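Local atomic coordinates of Lin2722 protein (Listeria innocua, PDB entry 3DS8), a protein that is of unknown function but adopts an alpha/beta-hydrolase fold and carries a probable Ser-His-Asp triad, consistent with a hydrolase whose substrate is not known. Residues A178-L181 with N185-D188; G189-I194 with A220-L225. All blocks are in the same frame, centred on the assembly; numbering follows the deposited sequence.

In the fold
Strand 173-180 runs toward the C-terminal ends of the parallel strands, where the probable catalytic residues gather. At its end the chain turns back at once, and contact 1 closes this short loop by pairing residues 178-181 with 185-188. Contact 2 opens directly afterwards: residues 189-194 lead into helix 193-196, and the chain must pass through strand 209-216, the neighbour of strand 173-180 in the sheet, before residues 220-225 close the wider loop. The two contacts therefore stand in series, neither nested nor crossed, with centres about 6 Å apart. Asp188 of contact 1 and His222 of contact 2 join them through a probable hydrogen bond, OD2 to ND1, of 2.7 Å.

Contact 1: residues A178-L181 with N185-D188; sequences AGEL and NPTD
The backbone N of Leu181 donates to the carbonyl O of Thr187 at 2.8 Å, closing the turn that follows strand 173-180 of this alpha/beta hydrolase, the loop that carries the probable triad acid Asp188. The donor stands nearly in line with the Thr187 C=O (C=O...N angle 162°), and the N-H itself is bent to 145°. A second, weak bond runs from the same N-H to Asn185 O. Asn185 O has a better donor in Thr187 N, at 2.7 Å, and this short link makes Pro186 the centre of an inverse gamma turn. Thr187 O also receives a CA-H...O contact from Glu180 CA at 3.4 Å, while Leu181 CG packs against it.

Both backbone polar atoms of Gly179 have partners. Its N-H donates to a water, which in turn donates to Asp188 OD2, and its O accepts from Thr193 OG1. Asp188 CB sits 3.6 Å from Gly179 O.

The Asp188 carboxylate is well supplied with donors: OD1 takes the backbone N-H groups of Ile190 and Val191, and OD2 takes His222 ND1 besides the water. With CG set between its own N and carbonyl carbon (chi1 74°), the group is held in rotation by bonds to both oxygens. Thr187 OG1 is engaged by Gly189 N.

On the flank, Glu180 runs extended, CG anti to the backbone N, across Pro186, and Leu181 spreads its methyls over the Asp188 carbonyl, CD2 lying 3.8 Å from Asp188 O.

Contact 2: residues G189-I194 with A220-L225; sequences GIVPTI and AVHQTL. With SO4 (sulfate ion), chain B.
The His222 imidazole has Ile190 over one face and a sulfate oxygen at its edge, at the probable Ser-His-Asp triad of this alpha/beta hydrolase. Ile190 CB makes a CH-pi contact 4.1 Å from the centroid of the His222 ring, 29° off the normal, and Ile190 CG2 rides above the same face near the rim, 4.0 Å from His222 CD2. Val191 comes obliquely, its CG2 3.4 Å from His222 CE1.

In the ring plane, His222 NE2 donates to sulfate O2 at 2.9 Å with an N-H...O angle of 162°. The ion, probably from the crystallisation liquor, also accepts from Ser12 OG and Asn103 N, a position consistent with the active site, since Asn103 follows the probable nucleophile Ser102 in the chain. Asp188 holds the other ring nitrogen; with both nitrogens engaged, rotation of the ring is fixed. CG lies anti to the backbone N (chi1 -171°), which carries the imidazole out from its loop toward Ile190 and Val191.

Gln223, bent at chi2, crosses Ile190 at about a right angle, bringing its NE2 to 3.9 Å from Ile190 CG1.

Contact 1: residues A178-L181 with N185-D188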
# COMPACT_ATOMS: atom_id res chain seq x y z
N ALA A 178 -1.84 5.59 -9.37
CA ALA A 178 -0.72 5.79 -10.26
C ALA A 178 -0.67 7.21 -10.77
O ALA A 178 -1.72 7.83 -10.99
CB ALA A 178 -0.78 4.84 -11.44
N GLY A 179 0.53 7.73 -10.95
CA GLY A 179 0.72 9.03 -11.62
C GLY A 179 1.22 8.91 -13.05
O GLY A 179 1.94 7.97 -13.43
N GLU A 180 0.83 9.89 -13.86
CA GLU A 180 1.27 10.01 -15.21
C GLU A 180 1.54 11.53 -15.41
O GLU A 180 0.62 12.38 -15.21
CB GLU A 180 0.17 9.47 -16.14
CG GLU A 180 0.49 9.56 -17.52
CD GLU A 180 -0.55 8.90 -18.42
OE1 GLU A 180 -1.76 9.22 -18.33
OE2 GLU A 180 -0.10 8.13 -19.28
N LEU A 181 2.76 11.90 -15.76
CA LEU A 181 3.09 13.33 -15.81
C LEU A 181 2.27 14.01 -16.90
O LEU A 181 1.88 15.16 -16.75
CB LEU A 181 4.58 13.59 -16.00
CG LEU A 181 5.42 13.10 -14.80
CD1 LEU A 181 6.86 13.31 -15.09
CD2 LEU A 181 5.00 13.80 -13.49
N ASN A 185 3.33 11.10 -21.71
CA ASN A 185 4.52 10.75 -20.93
C ASN A 185 4.12 9.87 -19.74
O ASN A 185 3.97 10.36 -18.63
CB ASN A 185 5.22 12.01 -20.45
CG ASN A 185 6.58 11.73 -19.86
OD1 ASN A 185 7.14 10.63 -20.03
ND2 ASN A 185 7.11 12.71 -19.13
N PRO A 186 3.87 8.58 -20.01
CA PRO A 186 3.26 7.65 -19.04
C PRO A 186 4.27 7.19 -17.97
O PRO A 186 4.64 6.01 -17.87
CB PRO A 186 2.72 6.53 -19.93
CG PRO A 186 3.55 6.50 -21.03
CD PRO A 186 4.08 7.90 -21.30
N THR A 187 4.72 8.15 -17.19
CA THR A 187 5.58 7.89 -16.04
C THR A 187 5.18 8.88 -14.97
O THR A 187 4.66 9.94 -15.28
CB THR A 187 7.05 8.04 -16.39
OG1 THR A 187 7.88 7.83 -15.22
CG2 THR A 187 7.32 9.39 -16.97
N ASP A 188 5.42 8.54 -13.71
CA ASP A 188 5.35 9.54 -12.64
C ASP A 188 6.65 10.30 -12.39
O ASP A 188 6.73 11.08 -11.45
CB ASP A 188 4.78 8.93 -11.36
CG ASP A 188 5.73 8.01 -10.61
OD1 ASP A 188 6.95 7.93 -10.96
OD2 ASP A 188 5.23 7.36 -9.65
O HOH W 1 2.75 6.07 -10.20

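Contact 2: residues G189-I194 with A220-L225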
# COMPACT_ATOMS: atom_id res chain seq x y z
N GLY A 189 7.65 10.09 -13.25
CA GLY A 189 8.93 10.72 -13.15
C GLY A 189 9.99 9.68 -12.75
O GLY A 189 11.18 9.84 -13.05
N ILE A 190 9.54 8.62 -12.07
CA ILE A 190 10.42 7.56 -11.58
C ILE A 190 9.90 6.19 -12.03
O ILE A 190 10.67 5.37 -12.58
CB ILE A 190 10.54 7.58 -10.06
CG1 ILE A 190 11.29 8.86 -9.61
CG2 ILE A 190 11.33 6.34 -9.53
CD1 ILE A 190 12.78 8.81 -9.90
N VAL A 191 8.61 5.98 -11.84
CA VAL A 191 7.93 4.72 -12.13
C VAL A 191 7.03 4.86 -13.38
O VAL A 191 6.13 5.71 -13.41
CB VAL A 191 7.05 4.28 -10.92
CG1 VAL A 191 6.27 2.92 -11.20
CG2 VAL A 191 7.89 4.20 -9.60
N PRO A 192 7.19 3.95 -14.36
CA PRO A 192 6.23 3.91 -15.47
C PRO A 192 4.82 3.68 -14.92
O PRO A 192 4.59 2.85 -14.03
CB PRO A 192 6.72 2.73 -16.34
CG PRO A 192 8.16 2.58 -15.96
CD PRO A 192 8.23 2.93 -14.51
N THR A 193 3.88 4.41 -15.46
CA THR A 193 2.51 4.35 -15.00
C THR A 193 1.98 2.94 -15.01
O THR A 193 1.35 2.48 -14.05
CB THR A 193 1.62 5.28 -15.87
OG1 THR A 193 2.19 6.59 -15.89
CG2 THR A 193 0.24 5.34 -15.31
N ILE A 194 2.34 2.19 -16.06
CA ILE A 194 1.90 0.82 -16.15
C ILE A 194 2.45 -0.09 -15.03
O ILE A 194 1.77 -0.99 -14.57
CB ILE A 194 2.21 0.26 -17.54
CG1 ILE A 194 1.16 0.85 -18.52
CG2 ILE A 194 2.24 -1.30 -17.56
CD1 ILE A 194 1.56 0.83 -19.89
N ALA A 220 1.52 15.11 -10.35
CA ALA A 220 1.44 13.71 -10.00
C ALA A 220 2.82 13.07 -9.89
O ALA A 220 2.96 11.86 -10.10
CB ALA A 220 0.59 12.96 -11.03
N VAL A 221 3.83 13.87 -9.58
CA VAL A 221 5.20 13.34 -9.55
C VAL A 221 5.40 12.37 -8.41
O VAL A 221 4.81 12.50 -7.35
CB VAL A 221 6.24 14.45 -9.48
CG1 VAL A 221 6.25 15.22 -10.79
CG2 VAL A 221 6.02 15.36 -8.29
N HIS A 222 6.26 11.39 -8.65
CA HIS A 222 6.48 10.25 -7.77
C HIS A 222 6.69 10.65 -6.31
O HIS A 222 6.05 10.09 -5.43
CB HIS A 222 7.72 9.45 -8.23
CG HIS A 222 7.88 8.16 -7.51
ND1 HIS A 222 6.98 7.13 -7.64
CD2 HIS A 222 8.84 7.74 -6.66
CE1 HIS A 222 7.37 6.12 -6.87
NE2 HIS A 222 8.49 6.47 -6.26
N GLN A 223 7.58 11.60 -6.09
CA GLN A 223 8.13 11.91 -4.78
C GLN A 223 7.03 12.39 -3.78
O GLN A 223 7.15 12.16 -2.56
CB GLN A 223 9.22 12.99 -4.92
CG GLN A 223 10.50 12.47 -5.56
CD GLN A 223 10.56 12.42 -7.12
OE1 GLN A 223 9.57 12.61 -7.84
NE2 GLN A 223 11.80 12.17 -7.63
N THR A 224 6.00 13.03 -4.32
CA THR A 224 4.93 13.61 -3.51
C THR A 224 3.54 13.05 -3.82
O THR A 224 2.49 13.63 -3.46
CB THR A 224 4.98 15.15 -3.63
OG1 THR A 224 4.97 15.57 -5.00
CG2 THR A 224 6.27 15.65 -2.96
N LEU A 225 3.48 11.93 -4.53
CA LEU A 225 2.19 11.41 -4.99
C LEU A 225 1.24 11.03 -3.82
O LEU A 225 0.03 11.12 -3.93
CB LEU A 225 2.41 10.21 -5.94
CG LEU A 225 1.16 9.66 -6.64
CD1 LEU A 225 0.50 10.70 -7.54
CD2 LEU A 225 1.55 8.35 -7.42
S SO4 B . 10.59 3.72 -4.19
O1 SO4 B . 9.87 2.84 -5.13
O2 SO4 B . 10.44 5.12 -4.55
O3 SO4 B . 10.06 3.58 -2.83
O4 SO4 B . 12.04 3.34 -4.24